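Local coordinates for protein pertussis toxin-like subunit ArtA (Escherichia coli, PDB 4Z9D) that probably acts as the enzymatic subunit of a pertussis-like AB5 toxin, using NAD to ADP-ribosylate trimeric G proteins, at residues D21-H26 with Y80-N85; A52-L57 with Y61-Q66. The protein carries 2 engineered substitutions. All blocks are in the same frame, centred on the assembly; numbering follows the deposited sequence.

Contact 2 is nested along the chain inside the loop that contact 1 closes, and NAD touches both. Their centres lie 14 Å apart; the nearest atoms approach to about 4 Å without touching. Contact 1 joins the short strand 23-24 to strand 77-83, and its 21-26 side serves the adenine and one phosphate of the dinucleotide. Contact 2 sets strand 50-54 against helix 57-68, which precedes strand 77-83 in the chain, and brackets the nicotinamide ring between Ala-52 and Ile-63. The two ends of one ligand are thus served by different contacts. Arg-9 relates them further: it makes a cation-pi contact with Phe-23 and hydrogen bonds to Ala-52 O and to NAD.

Contact 1: D21-H26 with Y80-N85; sequences DGFRSH and YRIRAN. With NAD (nicotinamide-adenine-dinucleotide), chain F.
Phe-23 reaches from strand 23-24 to Tyr-80 and Ile-82 of strand 77-83. Its CB leads toward the partner strand, and chi1 of -62° sets CG beside the backbone N, which points the ring at strand 77-83 with CZ leading. On one flank CE2 lies 3.8 Å from Ile-82 CD1, the end of that side chain. At the tip, CZ comes down on the face of the Tyr-80 ring, 3.6 Å from Tyr-80 CD2 and 3.8 Å from Tyr-80 CG. The ring planes stand at 87° and the Phe-23 and Tyr-80 centroids are 5.3 Å apart, which defines a T-shaped pair with Phe-23 giving the edge. Tyr-80 OH is held by Arg-13 O, while Ile-18 of helix 15-21 packs on both rings. Past Phe-23 the chain turns to the ligand: Arg-24 O takes a weak hydrogen bond from NAD N6A, and His-26 NE2 donates a nearly straight one (169°) to NAD O2A at 2.7 Å. NAD N7A lies over one face of the same imidazole, toward its rim. Phe-23 of this buried aromatic pair sits just before the residues that line the adenine and phosphate end of the NAD pocket in a pertussis toxin S1-like ADP-ribosyltransferase.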
ATOM      1  N   ASP A  21       5.840  -0.583  15.495  1.00 13.73           N
ATOM      2  CA  ASP A  21       4.890   0.525  15.368  1.00 11.71           C
ATOM      3  C   ASP A  21       3.788   0.338  14.335  1.00 16.00           C
ATOM      4  O   ASP A  21       2.765   1.021  14.387  1.00 11.87           O
ATOM      5  CB  ASP A  21       5.646   1.806  15.022  1.00 15.41           C
ATOM      6  CG  ASP A  21       6.628   2.209  16.095  1.00 20.74           C
ATOM      7  OD1 ASP A  21       6.465   1.734  17.228  1.00 21.80           O
ATOM      8  OD2 ASP A  21       7.567   2.980  15.800  1.00 18.68           O
ATOM      9  N   GLY A  22       3.988  -0.586  13.400  1.00 11.28           N
ATOM     10  CA  GLY A  22       3.065  -0.712  12.289  1.00 10.82           C
ATOM     11  C   GLY A  22       3.196   0.473  11.352  1.00 11.92           C
ATOM     12  O   GLY A  22       4.192   1.203  11.400  1.00 11.96           O
ATOM     13  N   PHE A  23       2.211   0.646  10.477  1.00  9.10           N
ATOM     14  CA  PHE A  23       2.168   1.790   9.576  1.00  9.23           C
ATOM     15  C   PHE A  23       1.109   2.782  10.014  1.00  9.29           C
ATOM     16  O   PHE A  23       0.069   2.379  10.529  1.00 10.34           O
ATOM     17  CB  PHE A  23       1.881   1.347   8.133  1.00  8.58           C
ATOM     18  CG  PHE A  23       2.931   0.434   7.543  1.00  8.12           C
ATOM     19  CD1 PHE A  23       4.131   0.951   7.083  1.00 12.51           C
ATOM     20  CD2 PHE A  23       2.686  -0.925   7.378  1.00  8.40           C
ATOM     21  CE1 PHE A  23       5.097   0.122   6.512  1.00 10.42           C
ATOM     22  CE2 PHE A  23       3.650  -1.760   6.795  1.00  8.85           C
ATOM     23  CZ  PHE A  23       4.848  -1.233   6.363  1.00  8.76           C
ATOM     24  N   ARG A  24       1.370   4.074   9.827  1.00 10.22           N
ATOM     25  CA  ARG A  24       0.351   5.091  10.072  1.00 11.67           C
ATOM     26  C   ARG A  24       0.270   6.041   8.880  1.00 11.98           C
ATOM     27  O   ARG A  24       1.291   6.383   8.277  1.00  9.49           O
ATOM     28  CB  ARG A  24       0.644   5.864  11.372  1.00 10.66           C
ATOM     29  CG  ARG A  24      -0.351   6.993  11.656  1.00 14.45           C
ATOM     30  CD  ARG A  24      -0.359   7.430  13.134  1.00 15.42           C
ATOM     31  NE  ARG A  24      -0.750   6.359  14.051  1.00 15.74           N
ATOM     32  CZ  ARG A  24      -2.003   5.993  14.322  1.00 12.08           C
ATOM     33  NH1 ARG A  24      -2.222   5.009  15.180  1.00 16.77           N
ATOM     34  NH2 ARG A  24      -3.036   6.586  13.734  1.00 10.71           N
ATOM     35  N   SER A  25      -0.943   6.464   8.529  1.00  9.98           N
ATOM     36  CA  SER A  25      -1.124   7.341   7.375  1.00 11.20           C
ATOM     37  C   SER A  25      -0.522   8.709   7.660  1.00 12.56           C
ATOM     38  O   SER A  25      -0.250   9.039   8.813  1.00 13.19           O
ATOM     39  CB  SER A  25      -2.602   7.511   7.034  1.00  8.40           C
ATOM     40  OG  SER A  25      -3.306   8.069   8.135  1.00 11.60           O
ATOM     41  N   HIS A  26      -0.319   9.497   6.610  1.00 11.33           N
ATOM     42  CA  HIS A  26       0.176  10.868   6.769  1.00 13.55           C
ATOM     43  C   HIS A  26      -0.820  11.747   7.525  1.00 16.07           C
ATOM     44  O   HIS A  26      -0.442  12.560   8.375  1.00 12.41           O
ATOM     45  CB  HIS A  26       0.457  11.505   5.408  1.00 12.98           C
ATOM     46  CG  HIS A  26       1.621  10.908   4.689  1.00 16.50           C
ATOM     47  ND1 HIS A  26       2.928  11.195   5.025  1.00 19.07           N
ATOM     48  CD2 HIS A  26       1.680  10.063   3.630  1.00 14.33           C
ATOM     49  CE1 HIS A  26       3.739  10.535   4.217  1.00 20.54           C
ATOM     50  NE2 HIS A  26       3.011   9.845   3.362  1.00 21.93           N
ATOM     51  N   TYR A  80       7.001  -5.530   2.796  1.00  7.82           N
ATOM     52  CA  TYR A  80       6.318  -6.112   3.945  1.00  9.25           C
ATOM     53  C   TYR A  80       5.129  -6.945   3.500  1.00  9.57           C
ATOM     54  O   TYR A  80       4.378  -6.537   2.611  1.00  7.00           O
ATOM     55  CB  TYR A  80       5.855  -5.008   4.904  1.00  5.33           C
ATOM     56  CG  TYR A  80       6.978  -4.321   5.623  1.00  7.06           C
ATOM     57  CD1 TYR A  80       7.426  -4.795   6.855  1.00  9.80           C
ATOM     58  CD2 TYR A  80       7.600  -3.205   5.076  1.00  7.72           C
ATOM     59  CE1 TYR A  80       8.455  -4.170   7.522  1.00 11.70           C
ATOM     60  CE2 TYR A  80       8.645  -2.585   5.724  1.00 10.23           C
ATOM     61  CZ  TYR A  80       9.063  -3.067   6.952  1.00 11.27           C
ATOM     62  OH  TYR A  80      10.097  -2.444   7.613  1.00 14.42           O
ATOM     63  N   ARG A  81       4.960  -8.117   4.105  1.00  9.41           N
ATOM     64  CA  ARG A  81       3.756  -8.903   3.871  1.00  5.50           C
ATOM     65  C   ARG A  81       2.819  -8.692   5.036  1.00  8.28           C
ATOM     66  O   ARG A  81       3.232  -8.777   6.186  1.00  8.22           O
ATOM     67  CB  ARG A  81       4.058 -10.393   3.715  1.00  8.62           C
ATOM     68  CG  ARG A  81       2.859 -11.127   3.133  1.00  9.13           C
ATOM     69  CD  ARG A  81       2.970 -12.639   3.243  1.00 16.03           C
ATOM     70  NE  ARG A  81       4.245 -13.172   2.772  1.00 16.34           N
ATOM     71  CZ  ARG A  81       4.391 -13.966   1.714  1.00 18.82           C
ATOM     72  NH1 ARG A  81       3.342 -14.314   0.977  1.00 19.44           N
ATOM     73  NH2 ARG A  81       5.597 -14.414   1.390  1.00 20.44           N
ATOM     74  N   ILE A  82       1.553  -8.420   4.738  1.00  4.40           N
ATOM     75  CA  ILE A  82       0.622  -7.964   5.764  1.00  5.62           C
ATOM     76  C   ILE A  82      -0.697  -8.714   5.721  1.00  6.01           C
ATOM     77  O   ILE A  82      -1.276  -8.885   4.657  1.00  5.97           O
ATOM     78  CB  ILE A  82       0.321  -6.451   5.600  1.00  6.50           C
ATOM     79  CG1 ILE A  82       1.612  -5.630   5.482  1.00  6.51           C
ATOM     80  CG2 ILE A  82      -0.578  -5.919   6.740  1.00  8.32           C
ATOM     81  CD1 ILE A  82       1.379  -4.217   4.945  1.00  6.83           C
ATOM     82  N   ARG A  83      -1.189  -9.161   6.879  1.00  7.07           N
ATOM     83  CA  ARG A  83      -2.532  -9.719   6.927  1.00  5.88           C
ATOM     84  C   ARG A  83      -3.560  -8.596   6.865  1.00  7.02           C
ATOM     85  O   ARG A  83      -3.519  -7.648   7.653  1.00  7.72           O
ATOM     86  CB  ARG A  83      -2.748 -10.566   8.185  1.00  7.95           C
ATOM     87  CG  ARG A  83      -4.202 -10.994   8.381  1.00  9.00           C
ATOM     88  CD  ARG A  83      -4.320 -12.063   9.464  1.00  8.59           C
ATOM     89  NE  ARG A  83      -3.879 -11.568  10.766  1.00  9.29           N
ATOM     90  CZ  ARG A  83      -4.584 -10.740  11.541  1.00 11.62           C
ATOM     91  NH1 ARG A  83      -5.772 -10.295  11.143  1.00  8.73           N
ATOM     92  NH2 ARG A  83      -4.100 -10.354  12.714  1.00 15.19           N
ATOM     93  N   ALA A  84      -4.457  -8.679   5.889  1.00  8.23           N
ATOM     94  CA  ALA A  84      -5.492  -7.665   5.721  1.00  7.76           C
ATOM     95  C   ALA A  84      -6.685  -8.000   6.599  1.00  9.58           C
ATOM     96  O   ALA A  84      -6.957  -9.172   6.872  1.00 13.86           O
ATOM     97  CB  ALA A  84      -5.929  -7.565   4.261  1.00  8.35           C
ATOM     98  N   ASN A  85      -7.371  -6.970   7.068  1.00  8.55           N
ATOM     99  CA  ASN A  85      -8.631  -7.160   7.790  1.00 10.97           C
ATOM    100  C   ASN A  85      -9.592  -6.030   7.423  1.00  8.65           C
ATOM    101  O   ASN A  85      -9.455  -5.450   6.349  1.00  6.87           O
ATOM    102  CB  ASN A  85      -8.399  -7.265   9.304  1.00 12.88           C
ATOM    103  CG  ASN A  85      -7.685  -6.072   9.887  1.00 15.81           C
ATOM    104  OD1 ASN A  85      -7.626  -4.997   9.284  1.00 15.02           O
ATOM    105  ND2 ASN A  85      -7.145  -6.249  11.096  1.00 14.74           N
TER
HETATM  106  PA  NAD F 202       3.857   7.055   1.101  1.00 18.45           P
HETATM  107  O1A NAD F 202       2.890   6.291   1.932  1.00 18.11           O
HETATM  108  O2A NAD F 202       3.921   8.534   1.224  1.00 23.19           O
HETATM  109  O5B NAD F 202       5.327   6.403   1.369  1.00 20.54           O
HETATM  110  C5B NAD F 202       6.552   6.917   0.821  1.00 17.85           C
HETATM  111  C4B NAD F 202       7.564   7.037   1.980  1.00 21.31           C
HETATM  112  O4B NAD F 202       7.143   8.075   2.916  1.00 22.77           O
HETATM  113  C3B NAD F 202       7.539   5.783   2.799  1.00 19.75           C
HETATM  114  O3B NAD F 202       8.339   4.774   2.108  1.00 21.62           O
HETATM  115  C2B NAD F 202       8.241   6.283   4.028  1.00 20.34           C
HETATM  116  O2B NAD F 202       9.571   6.616   3.666  1.00 21.14           O
HETATM  117  C1B NAD F 202       7.492   7.607   4.252  1.00 24.13           C
HETATM  118  N9A NAD F 202       6.168   7.578   4.969  1.00 20.96           N
HETATM  119  C8A NAD F 202       4.953   7.151   4.628  1.00 20.06           C
HETATM  120  N7A NAD F 202       4.126   7.413   5.644  1.00 19.34           N
HETATM  121  C5A NAD F 202       4.820   8.022   6.608  1.00 22.05           C
HETATM  122  C6A NAD F 202       4.473   8.494   7.820  1.00 21.39           C
HETATM  123  N6A NAD F 202       3.198   8.353   8.175  1.00 18.66           N
HETATM  124  N1A NAD F 202       5.359   9.077   8.644  1.00 21.41           N
HETATM  125  C2A NAD F 202       6.679   9.201   8.215  1.00 29.33           C
HETATM  126  N3A NAD F 202       7.021   8.701   6.951  1.00 22.35           N
HETATM  127  C4A NAD F 202       6.083   8.126   6.179  1.00 22.76           C
HETATM  128  O3  NAD F 202       3.605   6.727  -0.424  1.00 14.58           O
HETATM  129  PN  NAD F 202       3.394   5.219  -0.994  1.00 16.80           P
HETATM  130  O1N NAD F 202       2.638   4.387  -0.018  1.00 17.73           O
HETATM  131  O2N NAD F 202       4.674   4.739  -1.559  1.00 20.91           O
HETATM  132  O5D NAD F 202       2.382   5.564  -2.173  1.00 19.02           O
HETATM  133  C5D NAD F 202       2.696   6.522  -3.192  1.00 22.02           C
HETATM  134  C4D NAD F 202       1.923   6.180  -4.471  1.00 18.57           C
HETATM  135  O4D NAD F 202       2.226   4.765  -4.724  1.00 16.99           O
HETATM  136  C3D NAD F 202       0.401   6.285  -4.263  1.00 15.83           C
HETATM  137  O3D NAD F 202      -0.262   6.564  -5.501  1.00 20.61           O
HETATM  138  C2D NAD F 202       0.105   4.853  -3.862  1.00 16.63           C
HETATM  139  O2D NAD F 202      -1.295   4.539  -4.034  1.00 20.25           O
HETATM  140  C1D NAD F 202       0.980   4.051  -4.816  1.00 18.82           C
HETATM  141  N1N NAD F 202       1.110   2.636  -4.316  1.00 16.07           N
HETATM  142  C2N NAD F 202       2.125   2.294  -3.388  1.00 12.48           C
HETATM  143  C3N NAD F 202       2.253   1.005  -2.869  1.00 12.48           C
HETATM  144  C7N NAD F 202       3.276   0.675  -1.960  1.00 12.36           C
HETATM  145  O7N NAD F 202       3.507  -0.633  -1.726  1.00 11.53           O
HETATM  146  N7N NAD F 202       3.996   1.661  -1.418  1.00 11.22           N
HETATM  147  C4N NAD F 202       1.343   0.035  -3.280  1.00 13.94           C
HETATM  148  C5N NAD F 202       0.340   0.351  -4.196  1.00 13.43           C
HETATM  149  C6N NAD F 202       0.203   1.637  -4.710  1.00 14.43           C

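Contact 2: A52-L57 with Y61-Q66; sequences ATTTSL and YNIARQ. With NAD (nicotinamide-adenine-dinucleotide), chain F.
Thr-54 and Ile-63 meet only at the limit of contact, Thr-54 CG2 to Ile-63 CD1 4.5 Å, and this slight touch lies beside the C4N edge of the nicotinamide of NAD, whose ring fits between Ala-52 of strand 50-54 and Ile-63 of helix 57-68. This is the nicotinamide pocket of the ADP-ribosyltransferase fold, and the strand is probably the counterpart of the one carrying the STS motif in related bacterial toxins. The backbones stay well apart, Thr-54 CA to Ile-63 CA 10.0 Å, which leaves the side-chain ends to meet. On one face of the nicotinamide, Ile-63 CD1 sits 3.5 Å from NAD C4N. On the opposite face Ala-52 CB approaches NAD C2N at 3.6 Å. Thr-53 O lies outside the rim, 3.6 Å from NAD C5N, displaced to the side of Ala-52. The ring is therefore clamped by a methyl group over either face, an arrangement that should limit its tilting.

Near the start of the helix the two segments touch directly, one turn apart. Leu-57 has CG anti to its backbone N (chi1 174°), and its CG packs 3.9 Å from Tyr-61 CE2, the side chains crossing at a slant. Leu-57 O stands 3.3 Å from Tyr-61 CD2, oblique to the ring, and also receives a hydrogen bond from Thr-60 OG1. Tyr-61 OH reaches Asp-147 on strand 144-152, so the phenol ties the helix to the neighbouring sheet.

The passage from strand to helix is held by polar side chains. Ser-56 is the N-cap, its OG accepting from Glu-59 N, while Thr-54 OG1 is hydrogen-bonded to Glu-59 OE1. That same Thr-54 OG1 closes an ST turn by accepting from Ser-56 N at 3.1 Å, with an N-H...O angle of 166°.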
ATOM      1  N   ALA A  52      -1.137   2.767   1.334  1.00  8.00           N
ATOM      2  CA  ALA A  52      -1.237   1.985   0.106  1.00  9.53           C
ATOM      3  C   ALA A  52      -0.642   0.595   0.259  1.00  7.81           C
ATOM      4  O   ALA A  52       0.427   0.426   0.846  1.00  6.52           O
ATOM      5  CB  ALA A  52      -0.541   2.709  -1.035  1.00  8.80           C
ATOM      6  N   THR A  53      -1.330  -0.400  -0.292  1.00  9.40           N
ATOM      7  CA  THR A  53      -0.815  -1.774  -0.366  1.00  7.72           C
ATOM      8  C   THR A  53      -1.212  -2.375  -1.710  1.00  8.55           C
ATOM      9  O   THR A  53      -1.987  -1.771  -2.453  1.00  9.20           O
ATOM     10  CB  THR A  53      -1.366  -2.684   0.766  1.00 10.65           C
ATOM     11  OG1 THR A  53      -2.754  -2.961   0.523  1.00 12.26           O
ATOM     12  CG2 THR A  53      -1.222  -2.042   2.141  1.00  7.85           C
ATOM     13  N   THR A  54      -0.677  -3.552  -2.038  1.00  9.27           N
ATOM     14  CA  THR A  54      -1.083  -4.229  -3.264  1.00  6.44           C
ATOM     15  C   THR A  54      -1.131  -5.727  -3.014  1.00  9.32           C
ATOM     16  O   THR A  54      -0.364  -6.249  -2.200  1.00  9.10           O
ATOM     17  CB  THR A  54      -0.107  -3.948  -4.445  1.00 10.08           C
ATOM     18  OG1 THR A  54      -0.491  -4.715  -5.600  1.00  9.59           O
ATOM     19  CG2 THR A  54       1.319  -4.339  -4.058  1.00  8.98           C
ATOM     20  N   THR A  55      -2.025  -6.420  -3.709  1.00  8.66           N
ATOM     21  CA  THR A  55      -2.093  -7.875  -3.586  1.00 11.27           C
ATOM     22  C   THR A  55      -1.008  -8.558  -4.408  1.00 11.42           C
ATOM     23  O   THR A  55      -0.754  -9.756  -4.243  1.00 10.28           O
ATOM     24  CB  THR A  55      -3.444  -8.431  -4.044  1.00 13.64           C
ATOM     25  OG1 THR A  55      -3.691  -8.036  -5.399  1.00 13.28           O
ATOM     26  CG2 THR A  55      -4.570  -7.933  -3.137  1.00 11.76           C
ATOM     27  N   SER A  56      -0.388  -7.798  -5.307  1.00  8.35           N
ATOM     28  CA  SER A  56       0.507  -8.355  -6.321  1.00  9.31           C
ATOM     29  C   SER A  56       2.004  -8.249  -6.004  1.00  9.77           C
ATOM     30  O   SER A  56       2.568  -7.155  -5.951  1.00  8.36           O
ATOM     31  CB  SER A  56       0.216  -7.676  -7.663  1.00 12.19           C
ATOM     32  OG  SER A  56       1.197  -7.981  -8.640  1.00 10.80           O
ATOM     33  N   LEU A  57       2.638  -9.402  -5.808  1.00 11.17           N
ATOM     34  CA  LEU A  57       4.072  -9.487  -5.590  1.00  9.09           C
ATOM     35  C   LEU A  57       4.825  -8.899  -6.778  1.00  7.96           C
ATOM     36  O   LEU A  57       5.804  -8.161  -6.622  1.00  8.73           O
ATOM     37  CB  LEU A  57       4.483 -10.949  -5.392  1.00 10.49           C
ATOM     38  CG  LEU A  57       5.982 -11.227  -5.302  1.00 12.29           C
ATOM     39  CD1 LEU A  57       6.558 -10.610  -4.033  1.00 11.76           C
ATOM     40  CD2 LEU A  57       6.283 -12.721  -5.365  1.00 15.67           C
ATOM     41  N   TYR A  61       7.830  -5.323  -7.003  1.00  8.76           N
ATOM     42  CA  TYR A  61       9.141  -5.106  -7.624  1.00 11.76           C
ATOM     43  C   TYR A  61       9.173  -3.860  -8.508  1.00  8.12           C
ATOM     44  O   TYR A  61      10.184  -3.140  -8.567  1.00 10.95           O
ATOM     45  CB  TYR A  61       9.557  -6.325  -8.446  1.00  8.04           C
ATOM     46  CG  TYR A  61       9.876  -7.521  -7.594  1.00 10.25           C
ATOM     47  CD1 TYR A  61      11.056  -7.573  -6.859  1.00 12.40           C
ATOM     48  CD2 TYR A  61       8.994  -8.588  -7.504  1.00  8.79           C
ATOM     49  CE1 TYR A  61      11.362  -8.669  -6.070  1.00 12.71           C
ATOM     50  CE2 TYR A  61       9.287  -9.693  -6.715  1.00  9.06           C
ATOM     51  CZ  TYR A  61      10.472  -9.724  -6.002  1.00 14.51           C
ATOM     52  OH  TYR A  61      10.763 -10.813  -5.220  1.00 15.68           O
ATOM     53  N   ASN A  62       8.075  -3.615  -9.206  1.00  8.22           N
ATOM     54  CA  ASN A  62       7.985  -2.471 -10.103  1.00 10.35           C
ATOM     55  C   ASN A  62       7.861  -1.159  -9.354  1.00 10.82           C
ATOM     56  O   ASN A  62       8.435  -0.151  -9.753  1.00 11.56           O
ATOM     57  CB  ASN A  62       6.808  -2.639 -11.051  1.00 11.51           C
ATOM     58  CG  ASN A  62       7.028  -3.752 -12.061  1.00 11.34           C
ATOM     59  OD1 ASN A  62       8.170  -4.115 -12.377  1.00 11.08           O
ATOM     60  ND2 ASN A  62       5.931  -4.302 -12.577  1.00  6.90           N
ATOM     61  N   ILE A  63       7.081  -1.166  -8.277  1.00  7.68           N
ATOM     62  CA  ILE A  63       7.017  -0.014  -7.377  1.00  9.88           C
ATOM     63  C   ILE A  63       8.401   0.299  -6.787  1.00 11.56           C
ATOM     64  O   ILE A  63       8.829   1.457  -6.746  1.00 11.55           O
ATOM     65  CB  ILE A  63       5.996  -0.266  -6.240  1.00 11.43           C
ATOM     66  CG1 ILE A  63       4.575  -0.301  -6.803  1.00 11.70           C
ATOM     67  CG2 ILE A  63       6.106   0.793  -5.147  1.00 12.34           C
ATOM     68  CD1 ILE A  63       3.540  -0.861  -5.817  1.00 15.19           C
ATOM     69  N   ALA A  64       9.102  -0.736  -6.334  1.00  8.57           N
ATOM     70  CA  ALA A  64      10.435  -0.543  -5.779  1.00  8.30           C
ATOM     71  C   ALA A  64      11.399   0.021  -6.835  1.00 11.58           C
ATOM     72  O   ALA A  64      12.224   0.887  -6.528  1.00  8.85           O
ATOM     73  CB  ALA A  64      10.968  -1.835  -5.236  1.00 10.24           C
ATOM     74  N   ARG A  65      11.307  -0.483  -8.063  1.00  9.81           N
ATOM     75  CA  ARG A  65      12.159   0.016  -9.146  1.00  8.77           C
ATOM     76  C   ARG A  65      11.952   1.510  -9.376  1.00 14.85           C
ATOM     77  O   ARG A  65      12.910   2.269  -9.560  1.00 15.52           O
ATOM     78  CB  ARG A  65      11.877  -0.734 -10.438  1.00 10.19           C
ATOM     79  CG  ARG A  65      12.609  -0.178 -11.648  1.00 14.01           C
ATOM     80  CD  ARG A  65      12.372  -1.074 -12.860  1.00 13.54           C
ATOM     81  NE  ARG A  65      12.988  -2.383 -12.670  1.00 13.40           N
ATOM     82  CZ  ARG A  65      12.326  -3.498 -12.389  1.00 12.18           C
ATOM     83  NH1 ARG A  65      11.011  -3.477 -12.249  1.00 14.46           N
ATOM     84  NH2 ARG A  65      12.992  -4.633 -12.231  1.00 12.15           N
ATOM     85  N   GLN A  66      10.684   1.914  -9.356  1.00 12.03           N
ATOM     86  CA  GLN A  66      10.309   3.307  -9.547  1.00 15.72           C
ATOM     87  C   GLN A  66      10.985   4.190  -8.499  1.00 16.66           C
ATOM     88  O   GLN A  66      11.561   5.231  -8.825  1.00 17.11           O
ATOM     89  CB  GLN A  66       8.783   3.443  -9.475  1.00 17.03           C
ATOM     90  CG  GLN A  66       8.243   4.850  -9.655  1.00 24.67           C
ATOM     91  CD  GLN A  66       6.791   4.978  -9.208  1.00 31.44           C
ATOM     92  OE1 GLN A  66       6.115   3.978  -8.948  1.00 29.01           O
ATOM     93  NE2 GLN A  66       6.310   6.213  -9.107  1.00 44.75           N
TER
HETATM   94  PA  NAD F 202       3.857   7.055   1.101  1.00 18.45           P
HETATM   95  O1A NAD F 202       2.890   6.291   1.932  1.00 18.11           O
HETATM   96  O2A NAD F 202       3.921   8.534   1.224  1.00 23.19           O
HETATM   97  O5B NAD F 202       5.327   6.403   1.369  1.00 20.54           O
HETATM   98  C5B NAD F 202       6.552   6.917   0.821  1.00 17.85           C
HETATM   99  C4B NAD F 202       7.564   7.037   1.980  1.00 21.31           C
HETATM  100  O4B NAD F 202       7.143   8.075   2.916  1.00 22.77           O
HETATM  101  C3B NAD F 202       7.539   5.783   2.799  1.00 19.75           C
HETATM  102  O3B NAD F 202       8.339   4.774   2.108  1.00 21.62           O
HETATM  103  C2B NAD F 202       8.241   6.283   4.028  1.00 20.34           C
HETATM  104  O2B NAD F 202       9.571   6.616   3.666  1.00 21.14           O
HETATM  105  C1B NAD F 202       7.492   7.607   4.252  1.00 24.13           C
HETATM  106  N9A NAD F 202       6.168   7.578   4.969  1.00 20.96           N
HETATM  107  C8A NAD F 202       4.953   7.151   4.628  1.00 20.06           C
HETATM  108  N7A NAD F 202       4.126   7.413   5.644  1.00 19.34           N
HETATM  109  C5A NAD F 202       4.820   8.022   6.608  1.00 22.05           C
HETATM  110  C6A NAD F 202       4.473   8.494   7.820  1.00 21.39           C
HETATM  111  N6A NAD F 202       3.198   8.353   8.175  1.00 18.66           N
HETATM  112  N1A NAD F 202       5.359   9.077   8.644  1.00 21.41           N
HETATM  113  C2A NAD F 202       6.679   9.201   8.215  1.00 29.33           C
HETATM  114  N3A NAD F 202       7.021   8.701   6.951  1.00 22.35           N
HETATM  115  C4A NAD F 202       6.083   8.126   6.179  1.00 22.76           C
HETATM  116  O3  NAD F 202       3.605   6.727  -0.424  1.00 14.58           O
HETATM  117  PN  NAD F 202       3.394   5.219  -0.994  1.00 16.80           P
HETATM  118  O1N NAD F 202       2.638   4.387  -0.018  1.00 17.73           O
HETATM  119  O2N NAD F 202       4.674   4.739  -1.559  1.00 20.91           O
HETATM  120  O5D NAD F 202       2.382   5.564  -2.173  1.00 19.02           O
HETATM  121  C5D NAD F 202       2.696   6.522  -3.192  1.00 22.02           C
HETATM  122  C4D NAD F 202       1.923   6.180  -4.471  1.00 18.57           C
HETATM  123  O4D NAD F 202       2.226   4.765  -4.724  1.00 16.99           O
HETATM  124  C3D NAD F 202       0.401   6.285  -4.263  1.00 15.83           C
HETATM  125  O3D NAD F 202      -0.262   6.564  -5.501  1.00 20.61           O
HETATM  126  C2D NAD F 202       0.105   4.853  -3.862  1.00 16.63           C
HETATM  127  O2D NAD F 202      -1.295   4.539  -4.034  1.00 20.25           O
HETATM  128  C1D NAD F 202       0.980   4.051  -4.816  1.00 18.82           C
HETATM  129  N1N NAD F 202       1.110   2.636  -4.316  1.00 16.07           N
HETATM  130  C2N NAD F 202       2.125   2.294  -3.388  1.00 12.48           C
HETATM  131  C3N NAD F 202       2.253   1.005  -2.869  1.00 12.48           C
HETATM  132  C7N NAD F 202       3.276   0.675  -1.960  1.00 12.36           C
HETATM  133  O7N NAD F 202       3.507  -0.633  -1.726  1.00 11.53           O
HETATM  134  N7N NAD F 202       3.996   1.661  -1.418  1.00 11.22           N
HETATM  135  C4N NAD F 202       1.343   0.035  -3.280  1.00 13.94           C
HETATM  136  C5N NAD F 202       0.340   0.351  -4.196  1.00 13.43           C
HETATM  137  C6N NAD F 202       0.203   1.637  -4.710  1.00 14.43           C